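Local atomic coordinates of endoglucanase FnCel5A (PDB entry 3NCO), a protein that probably hydrolyses beta-1,4-glucosidic bonds within cellulose, as an endoglucanase of glycosyl hydrolase family 5. Residues H103-L108 with P117-I122; F139-E144 with T152-L157; F210-Q213 with W217-P220. All coordinates share one frame; numbering follows the deposited sequence.

Contact 1: H103-L108 with P117-I122; sequences HHFEEL and PVLVEI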
loop_
_atom_site.group_PDB
_atom_site.type_symbol
_atom_site.label_atom_id
_atom_site.label_comp_id
_atom_site.label_asym_id
_atom_site.label_seq_id
_atom_site.Cartn_x
_atom_site.Cartn_y
_atom_site.Cartn_z
ATOM N N HIS A 103 6.554 -6.882 1.195
ATOM C CA HIS A 103 7.071 -5.772 0.392
ATOM C C HIS A 103 8.559 -6.050 0.131
ATOM O O HIS A 103 9.280 -6.670 0.952
ATOM C CB HIS A 103 6.926 -4.506 1.216
ATOM C CG HIS A 103 6.700 -3.228 0.463
ATOM N ND1 HIS A 103 7.681 -2.490 -0.169
ATOM C CD2 HIS A 103 5.583 -2.484 0.388
ATOM C CE1 HIS A 103 7.172 -1.332 -0.585
ATOM N NE2 HIS A 103 5.893 -1.325 -0.288
ATOM N N HIS A 104 9.006 -5.656 -1.058
ATOM C CA HIS A 104 10.432 -5.741 -1.369
ATOM C C HIS A 104 10.992 -7.167 -1.214
ATOM O O HIS A 104 11.986 -7.361 -0.549
ATOM C CB HIS A 104 11.227 -4.737 -0.508
ATOM C CG HIS A 104 12.555 -4.379 -1.090
ATOM N ND1 HIS A 104 12.885 -3.079 -1.454
ATOM C CD2 HIS A 104 13.626 -5.147 -1.407
ATOM C CE1 HIS A 104 14.118 -3.069 -1.955
ATOM N NE2 HIS A 104 14.573 -4.309 -1.958
ATOM N N PHE A 105 10.372 -8.128 -1.878
ATOM C CA PHE A 105 10.922 -9.489 -1.957
ATOM C C PHE A 105 11.664 -9.634 -3.313
ATOM O O PHE A 105 11.092 -10.107 -4.286
ATOM C CB PHE A 105 9.752 -10.454 -1.817
ATOM C CG PHE A 105 10.131 -11.877 -1.529
ATOM C CD1 PHE A 105 9.127 -12.775 -1.086
ATOM C CD2 PHE A 105 11.452 -12.358 -1.685
ATOM C CE1 PHE A 105 9.450 -14.132 -0.847
ATOM C CE2 PHE A 105 11.772 -13.688 -1.408
ATOM C CZ PHE A 105 10.752 -14.582 -0.981
ATOM N N GLU A 106 12.948 -9.213 -3.361
ATOM C CA GLU A 106 13.675 -9.096 -4.630
ATOM C C GLU A 106 13.733 -10.426 -5.379
ATOM O O GLU A 106 13.546 -10.456 -6.607
ATOM C CB GLU A 106 15.099 -8.521 -4.419
ATOM C CG GLU A 106 15.128 -6.984 -4.091
ATOM C CD GLU A 106 16.569 -6.392 -3.794
ATOM O OE1 GLU A 106 17.607 -6.941 -4.285
ATOM O OE2 GLU A 106 16.668 -5.365 -3.059
ATOM N N GLU A 107 13.961 -11.523 -4.669
ATOM C CA GLU A 107 14.051 -12.829 -5.338
ATOM C C GLU A 107 12.729 -13.270 -5.988
ATOM O O GLU A 107 12.707 -13.944 -7.022
ATOM C CB GLU A 107 14.497 -13.904 -4.343
ATOM C CG GLU A 107 15.867 -13.574 -3.715
ATOM C CD GLU A 107 15.834 -12.744 -2.394
ATOM O OE1 GLU A 107 14.867 -11.999 -2.002
ATOM O OE2 GLU A 107 16.860 -12.858 -1.693
ATOM N N LEU A 108 11.621 -12.882 -5.365
ATOM C CA LEU A 108 10.299 -13.148 -5.962
ATOM C C LEU A 108 10.115 -12.471 -7.334
ATOM O O LEU A 108 9.527 -13.059 -8.289
ATOM C CB LEU A 108 9.185 -12.717 -4.964
ATOM C CG LEU A 108 7.750 -12.994 -5.422
ATOM C CD1 LEU A 108 7.576 -14.452 -5.675
ATOM C CD2 LEU A 108 6.793 -12.529 -4.301
ATOM N N PRO A 117 6.646 -20.188 -3.619
ATOM C CA PRO A 117 6.413 -21.044 -2.469
ATOM C C PRO A 117 6.952 -20.498 -1.156
ATOM O O PRO A 117 6.446 -20.886 -0.106
ATOM C CB PRO A 117 7.148 -22.331 -2.844
ATOM C CG PRO A 117 7.104 -22.357 -4.356
ATOM C CD PRO A 117 7.326 -20.911 -4.710
ATOM N N VAL A 118 7.959 -19.609 -1.209
ATOM C CA VAL A 118 8.488 -19.025 0.019
ATOM C C VAL A 118 7.471 -17.990 0.526
ATOM O O VAL A 118 7.175 -17.930 1.716
ATOM C CB VAL A 118 9.897 -18.391 -0.185
ATOM C CG1 VAL A 118 10.398 -17.745 1.109
ATOM C CG2 VAL A 118 10.880 -19.442 -0.719
ATOM N N LEU A 119 6.885 -17.210 -0.390
ATOM C CA LEU A 119 5.826 -16.288 -0.004
ATOM C C LEU A 119 4.654 -17.042 0.612
ATOM O O LEU A 119 4.065 -16.604 1.616
ATOM C CB LEU A 119 5.353 -15.472 -1.235
ATOM C CG LEU A 119 4.259 -14.447 -0.940
ATOM C CD1 LEU A 119 4.786 -13.299 -0.074
ATOM C CD2 LEU A 119 3.764 -13.988 -2.314
ATOM N N VAL A 120 4.310 -18.187 0.005
ATOM C CA VAL A 120 3.204 -18.972 0.592
ATOM C C VAL A 120 3.520 -19.313 2.067
ATOM O O VAL A 120 2.634 -19.205 2.964
ATOM C CB VAL A 120 2.902 -20.247 -0.202
ATOM C CG1 VAL A 120 1.932 -21.111 0.522
ATOM C CG2 VAL A 120 2.308 -19.896 -1.590
ATOM N N GLU A 121 4.749 -19.769 2.337
ATOM C CA GLU A 121 5.136 -20.136 3.716
ATOM C C GLU A 121 5.192 -18.926 4.648
ATOM O O GLU A 121 4.762 -19.018 5.798
ATOM C CB GLU A 121 6.488 -20.828 3.737
ATOM C CG GLU A 121 6.503 -22.195 3.035
ATOM C CD GLU A 121 5.365 -23.121 3.498
ATOM O OE1 GLU A 121 5.217 -23.330 4.724
ATOM O OE2 GLU A 121 4.595 -23.638 2.658
ATOM N N ILE A 122 5.658 -17.787 4.147
ATOM C CA ILE A 122 5.617 -16.542 4.953
ATOM C C ILE A 122 4.198 -16.265 5.388
ATOM O O ILE A 122 3.912 -16.056 6.567
ATOM C CB ILE A 122 6.197 -15.334 4.155
ATOM C CG1 ILE A 122 7.712 -15.474 4.111
ATOM C CG2 ILE A 122 5.778 -13.964 4.783
ATOM C CD1 ILE A 122 8.392 -14.593 3.062
#

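Contact 2: F139-E144 with T152-L157; sequences FEIFNE and TKWNEL. With PO4 (phosphate ion), chain E.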
loop_
_atom_site.group_PDB
_atom_site.type_symbol
_atom_site.label_atom_id
_atom_site.label_comp_id
_atom_site.label_asym_id
_atom_site.label_seq_id
_atom_site.Cartn_x
_atom_site.Cartn_y
_atom_site.Cartn_z
ATOM N N PHE A 139 -4.899 -8.029 5.718
ATOM C CA PHE A 139 -3.653 -8.533 5.133
ATOM C C PHE A 139 -3.527 -8.058 3.690
ATOM O O PHE A 139 -4.548 -7.768 3.052
ATOM C CB PHE A 139 -3.670 -10.059 5.074
ATOM C CG PHE A 139 -3.671 -10.715 6.429
ATOM C CD1 PHE A 139 -3.287 -9.961 7.543
ATOM C CD2 PHE A 139 -3.988 -12.096 6.588
ATOM C CE1 PHE A 139 -3.270 -10.499 8.803
ATOM C CE2 PHE A 139 -3.951 -12.693 7.861
ATOM C CZ PHE A 139 -3.568 -11.904 8.984
ATOM N N GLU A 140 -2.302 -7.986 3.160
ATOM C CA GLU A 140 -2.087 -7.581 1.780
ATOM C C GLU A 140 -0.972 -8.448 1.199
ATOM O O GLU A 140 0.177 -8.241 1.560
ATOM C CB GLU A 140 -1.687 -6.109 1.743
ATOM C CG GLU A 140 -1.410 -5.666 0.282
ATOM C CD GLU A 140 -0.995 -4.215 0.112
ATOM O OE1 GLU A 140 -0.828 -3.531 1.144
ATOM O OE2 GLU A 140 -0.819 -3.775 -1.024
ATOM N N ILE A 141 -1.327 -9.438 0.372
ATOM C CA ILE A 141 -0.401 -10.514 0.002
ATOM C C ILE A 141 0.973 -10.060 -0.478
ATOM O O ILE A 141 2.003 -10.521 0.036
ATOM C CB ILE A 141 -1.021 -11.414 -1.066
ATOM C CG1 ILE A 141 -2.163 -12.163 -0.377
ATOM C CG2 ILE A 141 -0.000 -12.497 -1.538
ATOM C CD1 ILE A 141 -3.087 -12.906 -1.379
ATOM N N PHE A 142 0.988 -9.124 -1.439
ATOM C CA PHE A 142 2.267 -8.647 -1.973
ATOM C C PHE A 142 2.151 -7.264 -2.590
ATOM O O PHE A 142 1.185 -6.963 -3.291
ATOM C CB PHE A 142 2.891 -9.647 -2.957
ATOM C CG PHE A 142 4.326 -9.369 -3.264
ATOM C CD1 PHE A 142 5.315 -9.392 -2.253
ATOM C CD2 PHE A 142 4.686 -9.018 -4.560
ATOM C CE1 PHE A 142 6.650 -9.070 -2.560
ATOM C CE2 PHE A 142 6.015 -8.742 -4.887
ATOM C CZ PHE A 142 6.992 -8.761 -3.902
ATOM N N ASN A 143 3.179 -6.454 -2.367
ATOM C CA ASN A 143 3.246 -5.111 -2.936
ATOM C C ASN A 143 3.776 -5.147 -4.361
ATOM O O ASN A 143 4.852 -5.653 -4.633
ATOM C CB ASN A 143 4.236 -4.323 -2.079
ATOM C CG ASN A 143 4.451 -2.921 -2.576
ATOM O OD1 ASN A 143 5.556 -2.566 -3.045
ATOM N ND2 ASN A 143 3.444 -2.170 -2.537
ATOM N N GLU A 144 2.994 -4.555 -5.275
ATOM C CA GLU A 144 3.520 -4.342 -6.652
ATOM C C GLU A 144 4.171 -5.579 -7.295
ATOM O O GLU A 144 5.374 -5.623 -7.486
ATOM C CB GLU A 144 4.507 -3.170 -6.646
ATOM C CG GLU A 144 3.791 -1.876 -6.374
ATOM C CD GLU A 144 4.681 -0.678 -6.435
ATOM O OE1 GLU A 144 5.902 -0.828 -6.633
ATOM O OE2 GLU A 144 4.209 0.441 -6.233
ATOM N N THR A 152 0.205 -13.072 -15.293
ATOM C CA THR A 152 -0.102 -14.510 -15.295
ATOM C C THR A 152 0.427 -15.269 -14.088
ATOM O O THR A 152 -0.299 -16.070 -13.485
ATOM C CB THR A 152 0.401 -15.114 -16.627
ATOM O OG1 THR A 152 -0.272 -14.463 -17.711
ATOM C CG2 THR A 152 0.240 -16.658 -16.721
ATOM N N LYS A 153 1.690 -15.060 -13.744
ATOM C CA LYS A 153 2.279 -15.775 -12.601
ATOM C C LYS A 153 1.612 -15.309 -11.332
ATOM O O LYS A 153 1.402 -16.091 -10.401
ATOM C CB LYS A 153 3.763 -15.429 -12.504
ATOM C CG LYS A 153 4.595 -15.998 -13.658
ATOM C CD LYS A 153 4.894 -17.492 -13.520
ATOM C CE LYS A 153 5.945 -18.005 -14.533
ATOM N NZ LYS A 153 5.815 -19.504 -14.385
ATOM N N TRP A 154 1.311 -14.015 -11.267
ATOM C CA TRP A 154 0.661 -13.513 -10.079
ATOM C C TRP A 154 -0.729 -14.074 -9.938
ATOM O O TRP A 154 -1.146 -14.391 -8.835
ATOM C CB TRP A 154 0.641 -12.008 -10.170
ATOM C CG TRP A 154 -0.095 -11.310 -9.134
ATOM C CD1 TRP A 154 -1.101 -10.427 -9.362
ATOM C CD2 TRP A 154 0.113 -11.361 -7.694
ATOM N NE1 TRP A 154 -1.560 -9.922 -8.154
ATOM C CE2 TRP A 154 -0.803 -10.436 -7.127
ATOM C CE3 TRP A 154 1.029 -12.014 -6.859
ATOM C CZ2 TRP A 154 -0.898 -10.212 -5.734
ATOM C CZ3 TRP A 154 0.964 -11.771 -5.458
ATOM C CH2 TRP A 154 -0.025 -10.900 -4.924
ATOM N N ASN A 155 -1.449 -14.208 -11.039
ATOM C CA ASN A 155 -2.805 -14.697 -10.990
ATOM C C ASN A 155 -2.764 -16.143 -10.492
ATOM O O ASN A 155 -3.733 -16.636 -9.889
ATOM C CB ASN A 155 -3.420 -14.652 -12.406
ATOM C CG ASN A 155 -3.958 -13.294 -12.738
ATOM O OD1 ASN A 155 -4.285 -12.555 -11.837
ATOM N ND2 ASN A 155 -4.016 -12.946 -13.999
ATOM N N GLU A 156 -1.648 -16.816 -10.768
ATOM C CA GLU A 156 -1.463 -18.200 -10.325
ATOM C C GLU A 156 -1.053 -18.310 -8.858
ATOM O O GLU A 156 -1.509 -19.215 -8.121
ATOM C CB GLU A 156 -0.463 -18.955 -11.218
ATOM C CG GLU A 156 -0.984 -19.061 -12.688
ATOM C CD GLU A 156 0.070 -19.465 -13.760
ATOM O OE1 GLU A 156 -0.368 -19.808 -14.904
ATOM O OE2 GLU A 156 1.296 -19.398 -13.507
ATOM N N LEU A 157 -0.179 -17.377 -8.441
ATOM C CA LEU A 157 0.391 -17.381 -7.119
ATOM C C LEU A 157 -0.508 -16.892 -5.973
ATOM O O LEU A 157 -0.605 -17.542 -4.927
ATOM C CB LEU A 157 1.709 -16.544 -7.148
ATOM C CG LEU A 157 2.414 -16.367 -5.803
ATOM C CD1 LEU A 157 2.769 -17.732 -5.222
ATOM C CD2 LEU A 157 3.692 -15.525 -5.994
HETATM P P PO4 E . -3.679 -15.153 -17.348
HETATM O O1 PO4 E . -3.551 -13.700 -17.777
HETATM O O2 PO4 E . -4.987 -15.771 -17.842
HETATM O O3 PO4 E . -2.505 -15.878 -18.005
HETATM O O4 PO4 E . -3.743 -15.271 -15.817
#

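Contact 3: F210-Q213 with W217-P220; sequences FTHQ and WVSP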
loop_
_atom_site.group_PDB
_atom_site.type_symbol
_atom_site.label_atom_id
_atom_site.label_comp_id
_atom_site.label_asym_id
_atom_site.label_seq_id
_atom_site.Cartn_x
_atom_site.Cartn_y
_atom_site.Cartn_z
ATOM N N PHE A 210 6.525 13.703 -13.338
ATOM C CA PHE A 210 6.241 14.704 -12.315
ATOM C C PHE A 210 6.477 14.158 -10.907
ATOM O O PHE A 210 7.199 14.768 -10.106
ATOM C CB PHE A 210 4.826 15.289 -12.417
ATOM C CG PHE A 210 4.475 16.152 -11.225
ATOM C CD1 PHE A 210 5.080 17.406 -11.056
ATOM C CD2 PHE A 210 3.642 15.687 -10.223
ATOM C CE1 PHE A 210 4.824 18.172 -9.932
ATOM C CE2 PHE A 210 3.378 16.436 -9.077
ATOM C CZ PHE A 210 3.961 17.684 -8.930
ATOM N N THR A 211 5.877 13.004 -10.580
ATOM C CA THR A 211 5.926 12.553 -9.191
ATOM C C THR A 211 7.316 12.017 -8.831
ATOM O O THR A 211 7.667 11.943 -7.640
ATOM C CB THR A 211 4.922 11.419 -8.923
ATOM O OG1 THR A 211 5.288 10.267 -9.717
ATOM C CG2 THR A 211 3.438 11.900 -9.195
ATOM N N HIS A 212 8.105 11.628 -9.846
ATOM C CA HIS A 212 9.429 11.055 -9.542
ATOM C C HIS A 212 10.566 11.886 -10.099
ATOM O O HIS A 212 11.696 11.389 -10.177
ATOM C CB HIS A 212 9.548 9.592 -10.017
ATOM C CG HIS A 212 8.715 8.656 -9.226
ATOM N ND1 HIS A 212 9.241 7.619 -8.472
ATOM C CD2 HIS A 212 7.378 8.643 -9.017
ATOM C CE1 HIS A 212 8.252 7.003 -7.839
ATOM N NE2 HIS A 212 7.114 7.601 -8.154
ATOM N N GLN A 213 10.311 13.159 -10.436
ATOM C CA GLN A 213 11.412 14.016 -10.909
ATOM C C GLN A 213 12.478 14.110 -9.823
ATOM O O GLN A 213 12.182 14.224 -8.609
ATOM C CB GLN A 213 10.910 15.395 -11.296
ATOM C CG GLN A 213 10.353 16.178 -10.128
ATOM C CD GLN A 213 9.673 17.442 -10.612
ATOM O OE1 GLN A 213 10.342 18.393 -11.024
ATOM N NE2 GLN A 213 8.330 17.438 -10.637
ATOM N N TRP A 217 16.978 7.060 -7.410
ATOM C CA TRP A 217 16.820 5.619 -7.604
ATOM C C TRP A 217 16.172 5.207 -8.946
ATOM O O TRP A 217 15.995 4.021 -9.232
ATOM C CB TRP A 217 16.029 5.019 -6.434
ATOM C CG TRP A 217 14.595 5.463 -6.332
ATOM C CD1 TRP A 217 13.495 4.810 -6.843
ATOM C CD2 TRP A 217 14.085 6.631 -5.652
ATOM N NE1 TRP A 217 12.335 5.505 -6.529
ATOM C CE2 TRP A 217 12.668 6.626 -5.815
ATOM C CE3 TRP A 217 14.683 7.675 -4.928
ATOM C CZ2 TRP A 217 11.834 7.623 -5.265
ATOM C CZ3 TRP A 217 13.857 8.684 -4.399
ATOM C CH2 TRP A 217 12.442 8.642 -4.572
ATOM N N VAL A 218 15.725 6.182 -9.719
ATOM C CA VAL A 218 15.068 5.870 -11.000
ATOM C C VAL A 218 16.158 5.973 -12.046
ATOM O O VAL A 218 17.006 6.848 -11.947
ATOM C CB VAL A 218 13.937 6.887 -11.281
ATOM C CG1 VAL A 218 13.364 6.737 -12.723
ATOM C CG2 VAL A 218 12.853 6.716 -10.244
ATOM N N SER A 219 16.106 5.102 -13.045
ATOM C CA SER A 219 17.161 5.044 -14.060
ATOM C C SER A 219 16.556 5.225 -15.479
ATOM O O SER A 219 15.798 4.389 -15.918
ATOM C CB SER A 219 17.929 3.705 -13.889
ATOM O OG SER A 219 19.053 3.660 -14.745
ATOM N N PRO A 220 16.878 6.315 -16.189
ATOM C CA PRO A 220 17.747 7.451 -15.892
ATOM C C PRO A 220 17.082 8.376 -14.858
ATOM O O PRO A 220 15.853 8.427 -14.746
ATOM C CB PRO A 220 17.882 8.164 -17.246
ATOM C CG PRO A 220 16.559 7.837 -17.961
ATOM C CD PRO A 220 16.283 6.413 -17.544
#

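Contact 1: H103-L108 with P117-I122
Phe105, at the N-cap position of helix 106-110, pushes the far rim of its ring against Val118, Leu119 and Ile122 of helix 112-130. The torsion that sets CG trans to the backbone N (chi1 -165°) carries the ring toward helix 112-130, where CE1 and CZ do the touching. Phe105 CZ lies 3.8 Å from CG1 of Val118, which comes in near the ring plane, and the two side chains cross at about a right angle. Beside it the helix backbone itself meets the ring edge: Phe105 CE1 is 4.0 Å from the N of Leu119. Ile122, one turn further along, reaches in obliquely, its CD1 4.1 Å from Phe105 CE1, the two side chains sliding past each other in opposite directions. One face of the Phe105 ring takes CB of Leu108, 3.7 Å above the plane and offset toward the rim. Leu108 then extends the contact through a single methyl pair, its CD2 standing 3.9 Å from CD2 of Leu119. No hydrogen bond joins the two segments. Within segment 103-108, His104 NE2 donates to Glu106 OE2 (2.6 Å, 165°) on the anti lone pair of that oxygen, which lies close to the imidazole plane, tying the loop to the first turn of the short helix. With an alanine in place of Phe105, Val118 and Ile122 would probably lose their partner across the contact and a gap would be likely to open between the loop and helix 112-130. Tyr115 and Ser65 also touch the Phe105 side chain, while Leu157 and Val161 of helix 151-168 meet the two leucines. This is the loop after barrel strand 97-101 folding back, through a short extra helix, onto the next outer helix of a TIM barrel.

Contact 2: F139-E144 with T152-L157
This is a buried apolar contact inside a beta-alpha-beta unit of the TIM barrel, where the chain at the C-terminal end of strand 137-140 packs on the first turns of helix 151-168. Trp154 carries it from the helix side. Its CG points trans to the backbone N (chi1 174°), which directs the six-membered part of the indole at Ile141 and Phe142, with CH2 foremost. That atom is shared by two neighbours: Trp154 CH2 lies 3.7 Å from CG2 of Ile141 and 3.7 Å from CB of Phe142, both approaching the indole obliquely. The phenyl ring of Phe142 leads away from the helix, so its contribution here is the CB methylene. At the other end of the indole, NE1 bonds to the backbone O of Asp177, which satisfies the buried N-H and fixes how the ring is turned. On the outer side of the helix a phosphate ion, probably from the crystallisation liquor, takes a hydrogen bond from Thr152 OG1 to O3 (2.7 Å) and one from Asn155 ND2 to O4 (3.0 Å, 158°). The same asparagine also binds the backbone of Glu189 and Lys191. Ile141 is further enclosed by Val174 and Ile176 of strand 174-177 and by Tyr158, Val161 and Ile165 of helix 151-168, while Trp123 of helix 112-130 hydrogen-bonds through NE1 to the carbonyl O of Ile141.

Contact 3: F210-Q213 with W217-P220
His212 meets Trp217 and Val218 across a tight bend in the long loop that follows helix 208-211, part of the connection from strand 198-204 to helix 232-252 in this TIM barrel. The His212 side chain crosses each of the other two at about a right angle and meets both in light van der Waals contact, without a hydrogen bond across the bend. The backbones stay apart, with the CA of His212 7.8 Å from the CA of Val218. Trp217 presents the six-membered part of its indole, with CZ2 nearest the histidine, whereas Val218 offers the methyl CG2, which lies beside its own backbone N because CG1 takes the place trans to that N (chi1 171°). The tryptophan reaches back from the exposed side of the loop because its CG sits between the backbone N and the carbonyl carbon (chi1 66°), the crowded position, which brings the indole over toward the bend.

The next shell is largely aromatic. The histidine ring stacks on Phe208 and meets Tyr205 edge-to-face, both residues lying just before it in the chain. Tyr264 meets the Trp217 indole edge-to-face, and Phe299 touches it as well. On the other side of the bend, Thr211 OG1 is hydrogen-bonded to the backbone O of Tyr205, and Phe210 packs its ring against Trp228 and Trp275. Gln213 bonds at both ends of its amide: OE1 is bound to the backbone N of Val226, and Gln213 NE2, with the acceptor close to its amide plane, donates to a lone pair of Phe210 O in the carbonyl plane, 2.9 Å away at 160°.

How the contacts relate
Contacts 1 and 2 are neighbours, their centres about 10 Å apart, and they share an apolar seam. The phenyl ring of Phe142, which turns away from Trp154, lies against contact 1: Phe142 CE1 is 3.5 Å from Phe105 CB, and Phe142 CZ is 3.8 Å from Leu108 CD2. Helix 112-130 of contact 1 leads in sequence into strand 137-140 of contact 2. Contact 3 is separate, its centre about 26 Å from that of contact 1 and about 25 Å from that of contact 2, with nearest atoms about 9 and 8 Å away. All three involve chain following barrel strands at their C-terminal ends, the side on which TIM-barrel enzymes carry their active sites.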